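Local coordinates for protein putative enoyl-CoA hydratase/isomerase (Bordetella parapertussis, PDB 3ISA) that is a putative enoyl-CoA hydratase/isomerase of the crotonase family, probably acting on acyl-CoA thioesters, though its own substrate and reaction are not established, at residues G232-A235 against R236-Y240; D220-A223 against L224-A228. All blocks are in the same frame, centred on the assembly; numbering follows the deposited sequence. Where two conformers were deposited one is given.

Interaction 1: G232-A235 against R236-Y240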
ATOM      1  N   GLY D 232     -14.299 -29.873  -3.297  1.00 25.83           N
ATOM      2  CA  GLY D 232     -15.457 -30.027  -4.182  1.00 26.91           C
ATOM      3  C   GLY D 232     -15.358 -29.313  -5.522  1.00 27.47           C
ATOM      4  O   GLY D 232     -16.370 -29.174  -6.212  1.00 27.21           O
ATOM      5  N   PHE D 233     -14.145 -28.887  -5.894  1.00 27.97           N
ATOM      6  CA  PHE D 233     -13.854 -28.189  -7.176  1.00 27.94           C
ATOM      7  C   PHE D 233     -14.364 -28.967  -8.381  1.00 25.92           C
ATOM      8  O   PHE D 233     -15.108 -28.433  -9.220  1.00 25.26           O
ATOM      9  CB  PHE D 233     -12.328 -27.916  -7.298  1.00 32.35           C
ATOM     10  CG  PHE D 233     -11.911 -27.110  -8.527  1.00 32.30           C
ATOM     11  CD1 PHE D 233     -12.585 -25.952  -8.901  1.00 32.40           C
ATOM     12  CD2 PHE D 233     -10.795 -27.495  -9.272  1.00 36.76           C
ATOM     13  CE1 PHE D 233     -12.173 -25.191 -10.030  1.00 31.68           C
ATOM     14  CE2 PHE D 233     -10.375 -26.753 -10.397  1.00 35.82           C
ATOM     15  CZ  PHE D 233     -11.068 -25.601 -10.772  1.00 28.21           C
ATOM     16  N   LYS D 234     -13.985 -30.236  -8.424  1.00 23.27           N
ATOM     17  CA  LYS D 234     -14.351 -31.150  -9.494  1.00 28.09           C
ATOM     18  C   LYS D 234     -15.863 -31.321  -9.631  1.00 26.07           C
ATOM     19  O   LYS D 234     -16.395 -31.324 -10.757  1.00 23.10           O
ATOM     20  CB  LYS D 234     -13.695 -32.499  -9.238  1.00 32.37           C
ATOM     21  CG  LYS D 234     -13.056 -33.098 -10.441  1.00 33.10           C
ATOM     22  CD  LYS D 234     -12.255 -34.314 -10.065  1.00 39.64           C
ATOM     23  CE  LYS D 234     -12.461 -35.382 -11.100  1.00 34.19           C
ATOM     24  NZ  LYS D 234     -11.583 -36.553 -10.863  1.00 30.56           N
ATOM     25  N   ALA D 235     -16.543 -31.452  -8.490  1.00 24.81           N
ATOM     26  CA  ALA D 235     -18.004 -31.555  -8.461  1.00 24.79           C
ATOM     27  C   ALA D 235     -18.678 -30.279  -8.968  1.00 25.72           C
ATOM     28  O   ALA D 235     -19.680 -30.356  -9.690  1.00 25.89           O
ATOM     29  CB  ALA D 235     -18.506 -31.920  -7.057  1.00 27.21           C
ATOM     30  N   ARG D 236     -18.110 -29.113  -8.624  1.00 23.44           N
ATOM     31  CA  ARG D 236     -18.618 -27.815  -9.096  1.00 23.24           C
ATOM     32  C   ARG D 236     -18.500 -27.712 -10.619  1.00 23.17           C
ATOM     33  O   ARG D 236     -19.427 -27.237 -11.309  1.00 20.97           O
ATOM     34  CB  ARG D 236     -17.863 -26.643  -8.432  1.00 23.00           C
ATOM     35  CG  ARG D 236     -18.169 -26.430  -6.941  1.00 36.64           C
ATOM     36  CD  ARG D 236     -17.589 -25.111  -6.412  1.00 30.06           C
ATOM     37  NE  ARG D 236     -16.119 -25.001  -6.500  1.00 34.10           N
ATOM     38  CZ  ARG D 236     -15.257 -25.443  -5.576  1.00 45.81           C
ATOM     39  NH1 ARG D 236     -15.685 -26.076  -4.487  1.00 30.58           N
ATOM     40  NH2 ARG D 236     -13.945 -25.272  -5.747  1.00 36.41           N
ATOM     41  N   ILE D 237     -17.359 -28.160 -11.140  1.00 20.69           N
ATOM     42  CA  ILE D 237     -17.152 -28.243 -12.589  1.00 22.90           C
ATOM     43  C   ILE D 237     -18.210 -29.158 -13.256  1.00 19.04           C
ATOM     44  O   ILE D 237     -18.858 -28.763 -14.240  1.00 22.52           O
ATOM     45  CB  ILE D 237     -15.697 -28.699 -12.914  1.00 23.01           C
ATOM     46  CG1 ILE D 237     -14.678 -27.624 -12.475  1.00 23.12           C
ATOM     47  CG2 ILE D 237     -15.535 -29.006 -14.397  1.00 22.82           C
ATOM     48  CD1 ILE D 237     -13.201 -28.063 -12.550  1.00 25.98           C
ATOM     49  N   ARG D 238     -18.382 -30.356 -12.698  1.00 23.26           N
ATOM     50  CA  ARG D 238     -19.372 -31.334 -13.171  1.00 28.87           C
ATOM     51  C   ARG D 238     -20.774 -30.734 -13.249  1.00 30.47           C
ATOM     52  O   ARG D 238     -21.436 -30.832 -14.289  1.00 29.16           O
ATOM     53  CB  ARG D 238     -19.346 -32.579 -12.279  1.00 28.60           C
ATOM     54  CG  ARG D 238     -20.111 -33.801 -12.823  1.00 27.49           C
ATOM     55  CD  ARG D 238     -19.996 -34.977 -11.861  1.00 35.86           C
ATOM     56  NE  ARG D 238     -18.602 -35.371 -11.658  1.00 39.12           N
ATOM     57  CZ  ARG D 238     -17.963 -35.340 -10.489  1.00 36.98           C
ATOM     58  NH1 ARG D 238     -18.589 -34.950  -9.382  1.00 38.47           N
ATOM     59  NH2 ARG D 238     -16.692 -35.717 -10.426  1.00 40.82           N
ATOM     60  N   ASP D 239     -21.194 -30.069 -12.169  1.00 27.14           N
ATOM     61  CA  ASP D 239     -22.494 -29.401 -12.096  1.00 32.63           C
ATOM     62  C   ASP D 239     -22.668 -28.338 -13.172  1.00 34.26           C
ATOM     63  O   ASP D 239     -23.735 -28.248 -13.786  1.00 31.49           O
ATOM     64  CB  ASP D 239     -22.707 -28.754 -10.723  1.00 30.25           C
ATOM     65  CG  ASP D 239     -22.934 -29.776  -9.615  1.00 48.28           C
ATOM     66  OD1 ASP D 239     -23.147 -30.970  -9.920  1.00 54.04           O
ATOM     67  OD2 ASP D 239     -22.900 -29.380  -8.427  1.00 55.36           O
ATOM     68  N   TYR D 240     -21.616 -27.546 -13.390  1.00 31.55           N
ATOM     69  CA  TYR D 240     -21.634 -26.489 -14.397  1.00 33.57           C
ATOM     70  C   TYR D 240     -21.709 -27.064 -15.825  1.00 33.89           C
ATOM     71  O   TYR D 240     -22.469 -26.561 -16.660  1.00 33.06           O
ATOM     72  CB  TYR D 240     -20.418 -25.548 -14.247  1.00 30.98           C
ATOM     73  CG  TYR D 240     -20.175 -24.730 -15.495  1.00 28.31           C
ATOM     74  CD1 TYR D 240     -21.027 -23.672 -15.841  1.00 30.40           C
ATOM     75  CD2 TYR D 240     -19.120 -25.041 -16.358  1.00 39.53           C
ATOM     76  CE1 TYR D 240     -20.826 -22.945 -17.017  1.00 33.89           C
ATOM     77  CE2 TYR D 240     -18.907 -24.317 -17.521  1.00 40.15           C
ATOM     78  CZ  TYR D 240     -19.761 -23.277 -17.846  1.00 34.57           C
ATOM     79  OH  TYR D 240     -19.534 -22.573 -19.006  1.00 34.99           O
TER
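R238 N donates to K234 O over 2.9 Å, one of four successive i to i+4 backbone bonds that wind the first turns of a short helix. G232 is the N-cap residue, and its carbonyl O takes R236 N at 3.0 Å as the series starts. From this turn the R236 side chain folds back over the cap instead of running out along the helix. Its bend at chi3 lays the guanidinium flat against the backbone of G232 and F233, with F233 CA 3.2 Å from NH2 over one face. The same NH2 lies 3.5 Å from F233 CB, and the F233 ring and the R236 guanidinium are inclined by 43°. The guanidinium is fixed in rotation by three carbonyls outside the turn: Q230 O for NH2, P231 O for NH1 and F138 O for NE. R236 therefore ties the loop ahead of the helix to its first turn. On the adjoining side, F233 has CG anti to the backbone N (chi1 -176°), which sets the ring against the end of I237. I237 CD1 stands over the ring face, 3.8 Å from its centroid and 14° off the normal, a CH-pi contact. R238 curls its guanidinium back over the helix, NH1 reaching A235 CA at 3.6 Å. Its NH2 forms a salt bridge with E73, and K234 NZ reaches the same 73-75 segment, bonding E73 O and Q75 O. Helix 233-241 is thus fastened near the C-terminus of the chain, with F233 and K234 packed on helix 77-95 and I237 wedged against Y72 and F138.

Interaction 2: D220-A223 against L224-A228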
ATOM      1  N   ASP D 220      -4.079 -11.477  -7.294  1.00 16.04           N
ATOM      2  CA  ASP D 220      -4.675 -12.307  -8.349  1.00 15.88           C
ATOM      3  C   ASP D 220      -4.377 -13.816  -8.226  1.00 15.78           C
ATOM      4  O   ASP D 220      -5.283 -14.654  -8.329  1.00 14.01           O
ATOM      5  CB  ASP D 220      -4.246 -11.784  -9.713  1.00 17.01           C
ATOM      6  CG  ASP D 220      -4.905 -10.462 -10.039  1.00 24.31           C
ATOM      7  OD1 ASP D 220      -5.821 -10.059  -9.283  1.00 18.83           O
ATOM      8  OD2 ASP D 220      -4.511  -9.829 -11.031  1.00 18.51           O
ATOM      9  N   LEU D 221      -3.112 -14.149  -7.998  1.00 15.66           N
ATOM     10  CA  LEU D 221      -2.732 -15.540  -7.837  1.00 16.29           C
ATOM     11  C   LEU D 221      -3.327 -16.141  -6.553  1.00 16.01           C
ATOM     12  O   LEU D 221      -3.815 -17.279  -6.581  1.00 15.76           O
ATOM     13  CB  LEU D 221      -1.207 -15.733  -7.916  1.00 16.87           C
ATOM     14  CG  LEU D 221      -0.808 -17.220  -7.924  1.00 15.79           C
ATOM     15  CD1 LEU D 221      -1.443 -18.026  -9.076  1.00 20.25           C
ATOM     16  CD2 LEU D 221       0.695 -17.375  -7.957  1.00 15.27           C
ATOM     17  N   ALA D 222      -3.309 -15.381  -5.444  1.00 14.91           N
ATOM     18  CA  ALA D 222      -3.942 -15.848  -4.204  1.00 18.16           C
ATOM     19  C   ALA D 222      -5.431 -16.153  -4.399  1.00 17.24           C
ATOM     20  O   ALA D 222      -5.886 -17.238  -4.025  1.00 14.64           O
ATOM     21  CB  ALA D 222      -3.749 -14.853  -3.066  1.00 15.57           C
ATOM     22  N   ALA D 223      -6.152 -15.224  -5.027  1.00 18.61           N
ATOM     23  CA  ALA D 223      -7.593 -15.380  -5.292  1.00 21.05           C
ATOM     24  C   ALA D 223      -7.870 -16.609  -6.167  1.00 19.35           C
ATOM     25  O   ALA D 223      -8.798 -17.385  -5.876  1.00 15.31           O
ATOM     26  CB  ALA D 223      -8.179 -14.116  -5.926  1.00 18.63           C
ATOM     27  N   LEU D 224      -7.062 -16.796  -7.213  1.00 15.92           N
ATOM     28  CA  LEU D 224      -7.169 -17.992  -8.069  0.50 15.85           C
ATOM     29  C   LEU D 224      -6.958 -19.280  -7.260  1.00 17.36           C
ATOM     30  O   LEU D 224      -7.779 -20.211  -7.316  1.00 15.84           O
ATOM     31  CB  LEU D 224      -6.198 -17.920  -9.268  0.50 14.30           C
ATOM     32  CG  LEU D 224      -6.170 -19.056 -10.321  0.50 10.19           C
ATOM     33  CD1 LEU D 224      -5.304 -20.280  -9.892  0.50  7.03           C
ATOM     34  CD2 LEU D 224      -7.591 -19.520 -10.687  0.50 10.54           C
ATOM     35  N   ALA D 225      -5.840 -19.326  -6.528  1.00 16.16           N
ATOM     36  CA  ALA D 225      -5.440 -20.492  -5.760  1.00 18.26           C
ATOM     37  C   ALA D 225      -6.530 -20.897  -4.775  1.00 16.43           C
ATOM     38  O   ALA D 225      -6.934 -22.058  -4.771  1.00 17.98           O
ATOM     39  CB  ALA D 225      -4.086 -20.234  -5.024  1.00 14.06           C
ATOM     40  N   ARG D 226      -7.035 -19.936  -3.999  1.00 15.13           N
ATOM     41  CA  ARG D 226      -8.099 -20.177  -3.020  1.00 15.09           C
ATOM     42  C   ARG D 226      -9.347 -20.740  -3.689  1.00 20.50           C
ATOM     43  O   ARG D 226      -9.909 -21.709  -3.204  1.00 20.77           O
ATOM     44  CB  ARG D 226      -8.468 -18.919  -2.236  1.00 18.64           C
ATOM     45  CG  ARG D 226      -7.403 -18.496  -1.257  1.00 17.15           C
ATOM     46  CD  ARG D 226      -7.888 -17.528  -0.195  1.00 20.21           C
ATOM     47  NE  ARG D 226      -6.727 -16.977   0.491  1.00 22.16           N
ATOM     48  CZ  ARG D 226      -6.132 -15.841   0.158  1.00 20.98           C
ATOM     49  NH1 ARG D 226      -6.604 -15.103  -0.854  1.00 22.00           N
ATOM     50  NH2 ARG D 226      -5.048 -15.454   0.828  1.00 19.33           N
ATOM     51  N   SER D 227      -9.755 -20.133  -4.807  1.00 17.94           N
ATOM     52  CA  SER D 227     -10.985 -20.537  -5.516  1.00 19.13           C
ATOM     53  C   SER D 227     -10.928 -21.974  -6.042  1.00 19.32           C
ATOM     54  O   SER D 227     -11.894 -22.728  -5.902  1.00 23.09           O
ATOM     55  CB  SER D 227     -11.315 -19.540  -6.641  1.00 16.12           C
ATOM     56  OG  SER D 227     -10.472 -19.669  -7.768  1.00 20.80           O
ATOM     57  N   ALA D 228      -9.801 -22.353  -6.638  1.00 18.63           N
ATOM     58  CA  ALA D 228      -9.642 -23.681  -7.228  1.00 20.16           C
ATOM     59  C   ALA D 228      -9.271 -24.767  -6.185  1.00 21.56           C
ATOM     60  O   ALA D 228      -9.401 -25.957  -6.457  1.00 28.17           O
ATOM     61  CB  ALA D 228      -8.622 -23.629  -8.348  1.00 19.59           C
TER
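This is a local contact along helix 217-229, on the face that meets the second subunit, in which R226 lies back along A222. The NH1 of R226 comes to 3.6 Å from A222 CB, and its CG lies 3.4 Å from A222 O. With CG beside the backbone N (chi1 -71°) and the chain extended from CG to NE, the guanidinium is carried back along the helix until NH1 lies beside the alanine methyl. There it meets the second subunit: NH1 forms a salt bridge with D218 of that subunit and NH2 a hydrogen bond with its Q92. In the backbone, R226 N donates to A222 O at 2.9 Å and 172°, nearly straight. A225 N bonds L221 O likewise, at 2.9 Å, and L224 N donates to D220 O at 3.0 Å. S227 adds a side-chain grip: its OG, turned between the backbone N and carbonyl carbon (chi1 75°) and also hydrogen-bonded to V141 N, donates to L224 O at 2.8 Å, so that carbonyl accepts twice, A228 N being the other donor. At the other end, D220 OD2 is hydrogen-bonded to H216 ND1, while OD1 forms a salt bridge with R145; around the helix, D220, L221 and A228 lie on helix 77-95, L224 and S227 on the 140-142 loop, and L221, A222, A225 and R226 face the second subunit.

Overall arrangement
The two contacts lie on consecutive helices, 217-229 and 233-241, with centres about 16 Å apart, and both helices lean on helix 77-95. They meet at the short connection between them: R236 NH2 comes within 3.3 Å of S227 O, and F233 CG within 3.5 Å of A228 O. Interaction 2 is the more buried and sits closer to the chain's centre, about 17 Å against 23 Å; it is rich in alanine, and its arginine is spent on the subunit interface. Interaction 1 is partly buried and touches no other chain. Its arginines instead bind loops of their own subunit, R236 through carbonyls and R238 through a carboxylate, beside a single aromatic-aliphatic pair.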